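4-amino-4-deoxy-L-arabinose transferase or related glycosyltransferases of PMT family (Cupriavidus metallidurans, PDB 5EZM) probably transfers 4-amino-4-deoxy-L-arabinose from a polyprenyl-phosphate carrier to lipid A, as a zinc-binding integral membrane glycosyltransferase of the GT-C fold. Local coordinates at residues Arg79-Lys84 against His499-Val504; Leu146-Trp151 against Gly294-Trp299; Phe286-Leu291 against Pro346-Pro351. All coordinates share one frame; numbering follows the deposited sequence.

Contact 1: Arg79-Lys84 against His499-Val504; sequences RYNALK and HPLMMV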
loop_
_atom_site.group_PDB
_atom_site.type_symbol
_atom_site.label_atom_id
_atom_site.label_comp_id
_atom_site.label_asym_id
_atom_site.label_seq_id
_atom_site.Cartn_x
_atom_site.Cartn_y
_atom_site.Cartn_z
ATOM N N ARG A 79 -0.916 -4.087 18.897
ATOM C CA ARG A 79 0.274 -3.605 19.583
ATOM C C ARG A 79 1.425 -3.434 18.603
ATOM O O ARG A 79 1.583 -4.221 17.664
ATOM C CB ARG A 79 0.685 -4.549 20.716
ATOM C CG ARG A 79 -0.254 -4.500 21.907
ATOM C CD ARG A 79 0.310 -5.235 23.109
ATOM N NE ARG A 79 -0.621 -5.197 24.231
ATOM C CZ ARG A 79 -0.607 -4.266 25.179
ATOM N NH1 ARG A 79 0.299 -3.299 25.147
ATOM N NH2 ARG A 79 -1.498 -4.304 26.161
ATOM N N TYR A 80 2.219 -2.389 18.825
ATOM C CA TYR A 80 3.401 -2.092 18.023
ATOM C C TYR A 80 4.561 -1.908 18.991
ATOM O O TYR A 80 4.575 -0.951 19.775
ATOM C CB TYR A 80 3.187 -0.844 17.161
ATOM C CG TYR A 80 4.279 -0.570 16.146
ATOM C CD1 TYR A 80 5.013 -1.605 15.583
ATOM C CD2 TYR A 80 4.580 0.729 15.758
ATOM C CE1 TYR A 80 6.012 -1.356 14.651
ATOM C CE2 TYR A 80 5.581 0.991 14.831
ATOM C CZ TYR A 80 6.295 -0.056 14.280
ATOM O OH TYR A 80 7.292 0.197 13.359
ATOM N N ASN A 81 5.521 -2.833 18.942
ATOM C CA ASN A 81 6.623 -2.884 19.900
ATOM C C ASN A 81 6.088 -2.968 21.329
ATOM O O ASN A 81 6.470 -2.197 22.213
ATOM C CB ASN A 81 7.568 -1.697 19.713
ATOM C CG ASN A 81 8.230 -1.702 18.346
ATOM O OD1 ASN A 81 9.244 -2.371 18.138
ATOM N ND2 ASN A 81 7.651 -0.967 17.400
ATOM N N ALA A 82 5.168 -3.913 21.534
ATOM C CA ALA A 82 4.597 -4.242 22.835
ATOM C C ALA A 82 3.689 -3.132 23.350
ATOM O O ALA A 82 3.116 -3.254 24.436
ATOM C CB ALA A 82 5.700 -4.548 23.855
ATOM N N LEU A 83 3.525 -2.061 22.578
ATOM C CA LEU A 83 2.728 -0.918 22.998
ATOM C C LEU A 83 1.453 -0.817 22.174
ATOM O O LEU A 83 1.444 -1.111 20.975
ATOM C CB LEU A 83 3.521 0.384 22.873
ATOM C CG LEU A 83 4.800 0.471 23.697
ATOM C CD1 LEU A 83 5.517 1.765 23.368
ATOM C CD2 LEU A 83 4.481 0.380 25.180
ATOM N N LYS A 84 0.376 -0.389 22.835
ATOM C CA LYS A 84 -0.915 -0.250 22.174
ATOM C C LYS A 84 -0.807 0.692 20.984
ATOM O O LYS A 84 -0.250 1.790 21.089
ATOM C CB LYS A 84 -1.965 0.268 23.157
ATOM C CG LYS A 84 -2.310 -0.694 24.278
ATOM C CD LYS A 84 -3.390 -0.116 25.171
ATOM C CE LYS A 84 -3.819 -1.112 26.232
ATOM N NZ LYS A 84 -5.017 -0.640 26.988
ATOM N N HIS A 499 12.292 -9.045 17.709
ATOM C CA HIS A 499 12.497 -8.520 19.054
ATOM C C HIS A 499 11.979 -7.088 19.157
ATOM O O HIS A 499 12.435 -6.209 18.414
ATOM C CB HIS A 499 13.980 -8.584 19.413
ATOM C CG HIS A 499 14.267 -8.350 20.863
ATOM N ND1 HIS A 499 14.105 -7.123 21.465
ATOM C CD2 HIS A 499 14.722 -9.186 21.828
ATOM C CE1 HIS A 499 14.438 -7.213 22.740
ATOM N NE2 HIS A 499 14.818 -8.454 22.986
ATOM N N PRO A 500 11.042 -6.811 20.058
ATOM C CA PRO A 500 10.451 -5.472 20.132
ATOM C C PRO A 500 11.388 -4.465 20.777
ATOM O O PRO A 500 12.274 -4.804 21.565
ATOM C CB PRO A 500 9.202 -5.676 21.001
ATOM C CG PRO A 500 9.023 -7.161 21.110
ATOM C CD PRO A 500 10.389 -7.745 20.985
ATOM N N LEU A 501 11.164 -3.200 20.431
ATOM C CA LEU A 501 11.886 -2.099 21.052
ATOM C C LEU A 501 11.219 -1.697 22.359
ATOM O O LEU A 501 9.990 -1.701 22.472
ATOM C CB LEU A 501 11.928 -0.888 20.118
ATOM C CG LEU A 501 12.793 -0.930 18.862
ATOM C CD1 LEU A 501 12.609 0.354 18.079
ATOM C CD2 LEU A 501 14.252 -1.124 19.234
ATOM N N MET A 502 12.033 -1.341 23.347
ATOM C CA MET A 502 11.539 -0.674 24.547
ATOM C C MET A 502 11.757 0.821 24.360
ATOM O O MET A 502 12.890 1.307 24.449
ATOM C CB MET A 502 12.232 -1.179 25.808
ATOM C CG MET A 502 11.781 -0.437 27.052
ATOM S SD MET A 502 12.200 -1.301 28.570
ATOM C CE MET A 502 11.308 -2.835 28.314
ATOM N N MET A 503 10.672 1.544 24.095
ATOM C CA MET A 503 10.772 2.943 23.708
ATOM C C MET A 503 11.320 3.789 24.851
ATOM O O MET A 503 10.894 3.656 26.004
ATOM C CB MET A 503 9.410 3.466 23.260
ATOM C CG MET A 503 8.929 2.858 21.956
ATOM S SD MET A 503 10.151 3.026 20.638
ATOM C CE MET A 503 10.254 4.805 20.470
ATOM N N VAL A 504 12.269 4.662 24.521
ATOM C CA VAL A 504 12.910 5.563 25.472
ATOM C C VAL A 504 12.692 6.987 24.986
ATOM O O VAL A 504 13.058 7.324 23.854
ATOM C CB VAL A 504 14.409 5.262 25.622
ATOM C CG1 VAL A 504 15.076 6.323 26.475
ATOM C CG2 VAL A 504 14.617 3.877 26.213
#
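The type I' turn of the small hairpin 79-84 meets the C-terminal domain at residues 499-504, which include an outermost strand of its sheet, with Asn81 reaching Leu501. That strand, 502-504, lies at one border of the domain's five-stranded mixed sheet; the contact joins the domain to the hairpin that follows helix 58-72. Asn81 and Ala82 hold the two corner positions, both with positive phi, and Glu68 of helix 58-72 accepts hydrogen bonds from their two backbone N-H groups. With CG beside the backbone N (chi1 -63°), the Asn81 side chain runs alongside that of Leu501. Its OD1 takes a nearly straight bond from Leu501 N, 3.1 Å long with 172° at the hydrogen, the donor tilted 20° from the amide plane. The other end of the amide, ND2, sits over one face of the Tyr80 ring, toward its rim. Pro500 CB abuts the turn, 4.0 Å from Asn81 CA. Farther along, Val521 packs on Leu83, which also touches Met503, a side chain bent at both chi2 and chi3: Leu83 CD1 lies 3.9 Å from Met503 CG.

Contact 2: Leu146-Trp151 against Gly294-Trp299; sequences LAAPMW and GGFLPW. With MPG ([(Z)-octadec-9-enyl] (2R)-2,3-bis(oxidanyl)propanoate), chain L.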
loop_
_atom_site.group_PDB
_atom_site.type_symbol
_atom_site.label_atom_id
_atom_site.label_comp_id
_atom_site.label_asym_id
_atom_site.label_seq_id
_atom_site.Cartn_x
_atom_site.Cartn_y
_atom_site.Cartn_z
ATOM N N LEU A 146 -3.114 -3.593 -14.671
ATOM C CA LEU A 146 -1.804 -4.229 -14.591
ATOM C C LEU A 146 -0.693 -3.230 -14.890
ATOM O O LEU A 146 0.302 -3.155 -14.159
ATOM C CB LEU A 146 -1.736 -5.416 -15.551
ATOM C CG LEU A 146 -0.419 -6.198 -15.557
ATOM C CD1 LEU A 146 -0.191 -6.894 -14.222
ATOM C CD2 LEU A 146 -0.385 -7.201 -16.699
ATOM N N ALA A 147 -0.849 -2.441 -15.956
ATOM C CA ALA A 147 0.192 -1.504 -16.360
ATOM C C ALA A 147 0.248 -0.259 -15.487
ATOM O O ALA A 147 1.288 0.409 -15.455
ATOM C CB ALA A 147 -0.006 -1.084 -17.817
ATOM N N ALA A 148 -0.838 0.075 -14.797
ATOM C CA ALA A 148 -0.871 1.272 -13.968
ATOM C C ALA A 148 0.163 1.153 -12.855
ATOM O O ALA A 148 0.040 0.262 -12.000
ATOM C CB ALA A 148 -2.263 1.487 -13.382
ATOM N N PRO A 149 1.188 2.008 -12.830
ATOM C CA PRO A 149 2.244 1.853 -11.819
ATOM C C PRO A 149 1.754 2.047 -10.398
ATOM O O PRO A 149 2.313 1.436 -9.482
ATOM C CB PRO A 149 3.262 2.930 -12.214
ATOM C CG PRO A 149 2.455 3.954 -12.915
ATOM C CD PRO A 149 1.410 3.190 -13.677
ATOM N N MET A 150 0.734 2.878 -10.176
ATOM C CA MET A 150 0.224 3.038 -8.818
ATOM C C MET A 150 -0.407 1.747 -8.310
ATOM O O MET A 150 -0.214 1.373 -7.145
ATOM C CB MET A 150 -0.775 4.192 -8.760
ATOM C CG MET A 150 -1.430 4.385 -7.404
ATOM S SD MET A 150 -2.133 6.037 -7.191
ATOM C CE MET A 150 -0.675 6.964 -6.724
ATOM N N TRP A 151 -1.132 1.030 -9.171
ATOM C CA TRP A 151 -1.791 -0.189 -8.719
ATOM C C TRP A 151 -0.793 -1.325 -8.514
ATOM O O TRP A 151 -0.916 -2.094 -7.554
ATOM C CB TRP A 151 -2.878 -0.605 -9.706
ATOM C CG TRP A 151 -3.769 -1.672 -9.155
ATOM C CD1 TRP A 151 -3.768 -2.997 -9.483
ATOM C CD2 TRP A 151 -4.775 -1.510 -8.150
ATOM N NE1 TRP A 151 -4.721 -3.667 -8.754
ATOM C CE2 TRP A 151 -5.353 -2.775 -7.929
ATOM C CE3 TRP A 151 -5.247 -0.415 -7.419
ATOM C CZ2 TRP A 151 -6.377 -2.976 -7.008
ATOM C CZ3 TRP A 151 -6.261 -0.616 -6.504
ATOM C CH2 TRP A 151 -6.818 -1.886 -6.308
ATOM N N GLY A 294 1.175 10.418 -12.628
ATOM C CA GLY A 294 2.265 9.459 -12.645
ATOM C C GLY A 294 1.817 8.043 -12.341
ATOM O O GLY A 294 2.365 7.084 -12.890
ATOM N N GLY A 295 0.822 7.891 -11.470
ATOM C CA GLY A 295 0.327 6.580 -11.101
ATOM C C GLY A 295 -0.547 5.919 -12.137
ATOM O O GLY A 295 -0.835 4.725 -12.019
ATOM N N PHE A 296 -0.982 6.674 -13.141
ATOM C CA PHE A 296 -1.721 6.149 -14.280
ATOM C C PHE A 296 -1.007 6.505 -15.581
ATOM O O PHE A 296 -1.646 6.745 -16.609
ATOM C CB PHE A 296 -3.152 6.685 -14.279
ATOM C CG PHE A 296 -4.166 5.718 -14.815
ATOM C CD1 PHE A 296 -4.406 4.515 -14.169
ATOM C CD2 PHE A 296 -4.902 6.021 -15.952
ATOM C CE1 PHE A 296 -5.346 3.623 -14.655
ATOM C CE2 PHE A 296 -5.845 5.136 -16.438
ATOM C CZ PHE A 296 -6.066 3.933 -15.789
ATOM N N LEU A 297 0.328 6.534 -15.536
ATOM C CA LEU A 297 1.108 7.151 -16.608
ATOM C C LEU A 297 0.937 6.474 -17.963
ATOM O O LEU A 297 0.707 7.189 -18.953
ATOM C CB LEU A 297 2.583 7.208 -16.195
ATOM C CG LEU A 297 3.531 7.950 -17.138
ATOM C CD1 LEU A 297 3.112 9.403 -17.294
ATOM C CD2 LEU A 297 4.952 7.857 -16.626
ATOM N N PRO A 298 1.034 5.144 -18.098
ATOM C CA PRO A 298 0.890 4.539 -19.434
ATOM C C PRO A 298 -0.450 4.812 -20.104
ATOM O O PRO A 298 -0.587 4.527 -21.301
ATOM C CB PRO A 298 1.087 3.038 -19.168
ATOM C CG PRO A 298 0.885 2.863 -17.707
ATOM C CD PRO A 298 1.380 4.127 -17.090
ATOM N N TRP A 299 -1.432 5.361 -19.388
ATOM C CA TRP A 299 -2.720 5.705 -19.973
ATOM C C TRP A 299 -2.991 7.204 -19.943
ATOM O O TRP A 299 -4.107 7.630 -20.270
ATOM C CB TRP A 299 -3.848 4.952 -19.259
ATOM C CG TRP A 299 -3.531 3.505 -18.988
ATOM C CD1 TRP A 299 -3.380 2.913 -17.766
ATOM C CD2 TRP A 299 -3.316 2.473 -19.960
ATOM N NE1 TRP A 299 -3.092 1.580 -17.917
ATOM C CE2 TRP A 299 -3.045 1.283 -19.253
ATOM C CE3 TRP A 299 -3.329 2.439 -21.359
ATOM C CZ2 TRP A 299 -2.786 0.073 -19.899
ATOM C CZ3 TRP A 299 -3.073 1.237 -21.996
ATOM C CH2 TRP A 299 -2.807 0.070 -21.266
HETATM C C5 MPG L . 7.552 8.516 -14.141
HETATM C C6 MPG L . 7.305 8.417 -12.625
HETATM C C7 MPG L . 6.301 7.309 -12.238
HETATM C C8 MPG L . 5.701 7.554 -10.831
HETATM C C9 MPG L . 4.789 6.406 -10.334
HETATM C C10 MPG L . 4.024 6.790 -9.037
HETATM C C11 MPG L . 3.618 5.553 -8.211
HETATM C C12 MPG L . 2.831 5.945 -6.914
HETATM C C13 MPG L . 2.507 4.721 -6.032
HETATM C C14 MPG L . 2.021 5.124 -4.603
HETATM C C15 MPG L . 1.970 3.907 -3.627
HETATM C C16 MPG L . 1.112 4.190 -2.362
#
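Met150 N donates to Gly295 O at 3.0 Å, where the break between helix 135-147 and helix 149-155 meets the end of helix 288-295; the CA atoms of Met150 and Gly295 are 4.2 Å apart. The donor is in the carbonyl plane on a lone pair of Gly295 O, and the bond is fairly straight (162°). It engages an N-H of the first turn of helix 149-155, where no earlier turn supplies an acceptor. Gly295 has no side chain to hinder this: a CB on it would lie 2.7 Å from Met150 CB. The Pro149 and Pro298 rings then reach toward each other, CD to CD at 3.5 Å. Ala147 CB fits against the six-membered part of the Trp299 indole, 3.7 Å from CZ2, while the indole NE1 bonds to Ala144 O, one turn back along helix 135-147. Ala148 CB lies 3.8 Å from Phe296 CD1, and Trp299 CD1 covers one face of that phenyl ring near its rim. Met150, with CG anti to the backbone N (chi1 176°), carries CE to 3.7 Å from C12 of a bound MPG chain, whose C5 touches Leu297 CD2. Interrupted helices that interlock through prolines, small residues and a main-chain hydrogen bond, with a lipid chain alongside, are in keeping with the many-helix membrane domain of a GT-C glycosyltransferase.

Contact 3: Phe286-Leu291 against Pro346-Pro351; sequences FYFLPL and PGYIVP. With MPG ([(Z)-octadec-9-enyl] (2R)-2,3-bis(oxidanyl)propanoate), chain Q; MPG ([(Z)-octadec-9-enyl] (2R)-2,3-bis(oxidanyl)propanoate), chain B.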
loop_
_atom_site.group_PDB
_atom_site.type_symbol
_atom_site.label_atom_id
_atom_site.label_comp_id
_atom_site.label_asym_id
_atom_site.label_seq_id
_atom_site.Cartn_x
_atom_site.Cartn_y
_atom_site.Cartn_z
ATOM N N PHE A 286 -3.198 20.803 -5.068
ATOM C CA PHE A 286 -2.743 20.071 -6.243
ATOM C C PHE A 286 -1.847 18.886 -5.884
ATOM O O PHE A 286 -1.145 18.360 -6.758
ATOM C CB PHE A 286 -2.005 21.015 -7.195
ATOM C CG PHE A 286 -2.648 22.362 -7.331
ATOM C CD1 PHE A 286 -3.749 22.538 -8.149
ATOM C CD2 PHE A 286 -2.147 23.455 -6.643
ATOM C CE1 PHE A 286 -4.341 23.779 -8.277
ATOM C CE2 PHE A 286 -2.733 24.698 -6.765
ATOM C CZ PHE A 286 -3.832 24.861 -7.583
ATOM N N TYR A 287 -1.869 18.451 -4.621
ATOM C CA TYR A 287 -0.927 17.438 -4.152
ATOM C C TYR A 287 -1.066 16.134 -4.932
ATOM O O TYR A 287 -0.061 15.538 -5.339
ATOM C CB TYR A 287 -1.136 17.204 -2.656
ATOM C CG TYR A 287 -0.296 16.099 -2.059
ATOM C CD1 TYR A 287 1.022 16.324 -1.689
ATOM C CD2 TYR A 287 -0.832 14.835 -1.844
ATOM C CE1 TYR A 287 1.789 15.321 -1.138
ATOM C CE2 TYR A 287 -0.072 13.822 -1.293
ATOM C CZ TYR A 287 1.239 14.069 -0.941
ATOM O OH TYR A 287 2.000 13.062 -0.391
ATOM N N PHE A 288 -2.295 15.682 -5.159
ATOM C CA PHE A 288 -2.546 14.395 -5.794
ATOM C C PHE A 288 -2.588 14.471 -7.315
ATOM O O PHE A 288 -2.921 13.472 -7.960
ATOM C CB PHE A 288 -3.857 13.799 -5.276
ATOM C CG PHE A 288 -3.818 13.420 -3.829
ATOM C CD1 PHE A 288 -3.172 12.264 -3.422
ATOM C CD2 PHE A 288 -4.429 14.212 -2.874
ATOM C CE1 PHE A 288 -3.136 11.904 -2.090
ATOM C CE2 PHE A 288 -4.395 13.860 -1.538
ATOM C CZ PHE A 288 -3.747 12.704 -1.145
ATOM N N LEU A 289 -2.262 15.631 -7.906
ATOM C CA LEU A 289 -2.309 15.740 -9.365
ATOM C C LEU A 289 -1.134 15.020 -10.022
ATOM O O LEU A 289 -1.365 14.141 -10.874
ATOM C CB LEU A 289 -2.409 17.212 -9.776
ATOM C CG LEU A 289 -2.660 17.503 -11.253
ATOM C CD1 LEU A 289 -3.836 16.686 -11.765
ATOM C CD2 LEU A 289 -2.901 18.991 -11.462
ATOM N N PRO A 290 0.130 15.310 -9.681
ATOM C CA PRO A 290 1.216 14.480 -10.220
ATOM C C PRO A 290 1.163 13.050 -9.730
ATOM O O PRO A 290 1.706 12.165 -10.401
ATOM C CB PRO A 290 2.483 15.194 -9.733
ATOM C CG PRO A 290 2.060 15.879 -8.499
ATOM C CD PRO A 290 0.656 16.339 -8.763
ATOM N N LEU A 291 0.528 12.791 -8.584
ATOM C CA LEU A 291 0.382 11.417 -8.117
ATOM C C LEU A 291 -0.577 10.636 -9.006
ATOM O O LEU A 291 -0.298 9.492 -9.376
ATOM C CB LEU A 291 -0.096 11.397 -6.667
ATOM C CG LEU A 291 0.974 11.668 -5.614
ATOM C CD1 LEU A 291 0.329 11.858 -4.256
ATOM C CD2 LEU A 291 1.968 10.526 -5.574
ATOM N N PRO A 346 0.256 9.938 -0.227
ATOM C CA PRO A 346 -0.027 9.457 -1.594
ATOM C C PRO A 346 -1.001 8.292 -1.650
ATOM O O PRO A 346 -1.944 8.319 -2.454
ATOM C CB PRO A 346 1.365 9.073 -2.122
ATOM C CG PRO A 346 2.230 8.938 -0.908
ATOM C CD PRO A 346 1.695 9.922 0.081
ATOM N N GLY A 347 -0.812 7.279 -0.800
ATOM C CA GLY A 347 -1.686 6.118 -0.793
ATOM C C GLY A 347 -3.163 6.443 -0.693
ATOM O O GLY A 347 -3.990 5.665 -1.181
ATOM N N TYR A 348 -3.513 7.584 -0.087
ATOM C CA TYR A 348 -4.914 7.985 0.007
ATOM C C TYR A 348 -5.609 7.905 -1.344
ATOM O O TYR A 348 -6.790 7.545 -1.427
ATOM C CB TYR A 348 -5.034 9.409 0.561
ATOM C CG TYR A 348 -4.677 9.567 2.023
ATOM C CD1 TYR A 348 -4.323 8.473 2.799
ATOM C CD2 TYR A 348 -4.705 10.817 2.628
ATOM C CE1 TYR A 348 -3.996 8.619 4.134
ATOM C CE2 TYR A 348 -4.382 10.974 3.963
ATOM C CZ TYR A 348 -4.029 9.871 4.712
ATOM O OH TYR A 348 -3.706 10.019 6.042
ATOM N N ILE A 349 -4.887 8.230 -2.423
ATOM C CA ILE A 349 -5.524 8.346 -3.730
ATOM C C ILE A 349 -5.626 7.013 -4.460
ATOM O O ILE A 349 -6.275 6.947 -5.515
ATOM C CB ILE A 349 -4.780 9.388 -4.592
ATOM C CG1 ILE A 349 -5.758 10.098 -5.518
ATOM C CG2 ILE A 349 -3.672 8.742 -5.402
ATOM C CD1 ILE A 349 -6.959 10.653 -4.798
ATOM N N VAL A 350 -5.038 5.941 -3.918
ATOM C CA VAL A 350 -5.040 4.656 -4.630
ATOM C C VAL A 350 -6.441 4.145 -4.941
ATOM O O VAL A 350 -6.649 3.628 -6.050
ATOM C CB VAL A 350 -4.182 3.632 -3.874
ATOM C CG1 VAL A 350 -4.226 2.290 -4.573
ATOM C CG2 VAL A 350 -2.738 4.116 -3.776
ATOM N N PRO A 351 -7.440 4.242 -4.051
ATOM C CA PRO A 351 -8.773 3.699 -4.381
ATOM C C PRO A 351 -9.406 4.241 -5.663
ATOM O O PRO A 351 -10.401 3.660 -6.119
ATOM C CB PRO A 351 -9.614 4.074 -3.155
ATOM C CG PRO A 351 -8.654 4.058 -2.051
ATOM C CD PRO A 351 -7.367 4.606 -2.622
HETATM C C2 MPG Q . 4.571 12.529 -13.031
HETATM C C3 MPG Q . 5.668 12.266 -12.008
HETATM C C4 MPG Q . 5.113 12.054 -10.607
HETATM C C5 MPG Q . 5.901 12.828 -9.536
HETATM C C6 MPG Q . 5.245 12.726 -8.149
HETATM C C7 MPG Q . 5.464 13.994 -7.300
HETATM C C8 MPG Q . 4.536 14.026 -6.062
HETATM C C9 MPG Q . 4.300 15.460 -5.526
HETATM C C10 MPG Q . 3.309 15.476 -4.329
HETATM C C1 MPG Q . 5.113 12.617 -14.458
HETATM C C2 MPG B . 2.055 21.117 -9.481
HETATM C C3 MPG B . 1.464 20.538 -8.201
HETATM C C4 MPG B . 2.460 20.543 -7.052
HETATM C C5 MPG B . 1.969 19.732 -5.840
HETATM C C6 MPG B . 2.630 20.204 -4.535
HETATM C C7 MPG B . 2.142 19.417 -3.304
HETATM C C8 MPG B . 2.482 20.137 -1.976
HETATM C C1 MPG B . 1.103 20.978 -10.675
#
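Leu291 and Pro346 bring the two backbones closest, CA to CA 6.8 Å, where helix 288-295 passes a helically wound but irregularly bonded run, 346-351, just before helix 352-365. Both Leu291 methyls rest on Pro346, CD1 3.7 Å from its CB. Phe288 covers more ground. Its CG stands beside the backbone N (chi1 -67°), which carries the ring across to the 346-351 run, beside Pro346 and Ile349: CD1 is 3.5 Å from Ile349 CB, CZ touches Tyr348 CB, and Pro346 O lies at the ring edge near its plane. Over the centre of one face of the same ring sits Tyr287 CD2, 3.5 Å above it. Tyr287 itself spans protein and lipid: its OH lies against Pro346 CD, while along the CD1-CE1 flank CE1 is 3.5 Å from C10 of one MPG and CD1 is 3.7 Å from C7 of another. Cutting Tyr287 back to an alanine would remove the ring, and is likely to uncover that Phe288 face, lose the touch on Pro346 CD and open a gap beside the two lipid tails. Aromatic and proline side chains thus join one predicted transmembrane segment to another, beside bound lipid in the GT-C membrane domain.

Contacts 2 and 3 are neighbours, with centres 12 Å apart, and both draw on helix 288-295, contact 3 near its start and contact 2 at its end. Met150 bridges them: its SD is 3.6 Å from Ile349 CG2, and its CE approaches Leu291 O. Contact 1 stands apart, its centre about 31 Å from that of contact 3 and about 37 Å from that of contact 2, which is on the other side of the chain's centre. The zinc site of Glu87, His268 and His270 relates contacts 1 and 3: the Leu83 side chain is about 12 Å from the zinc ion, and the Tyr348 side chain about 7 Å from that of His270. Contact 2 lies away from this site, among lipid chains.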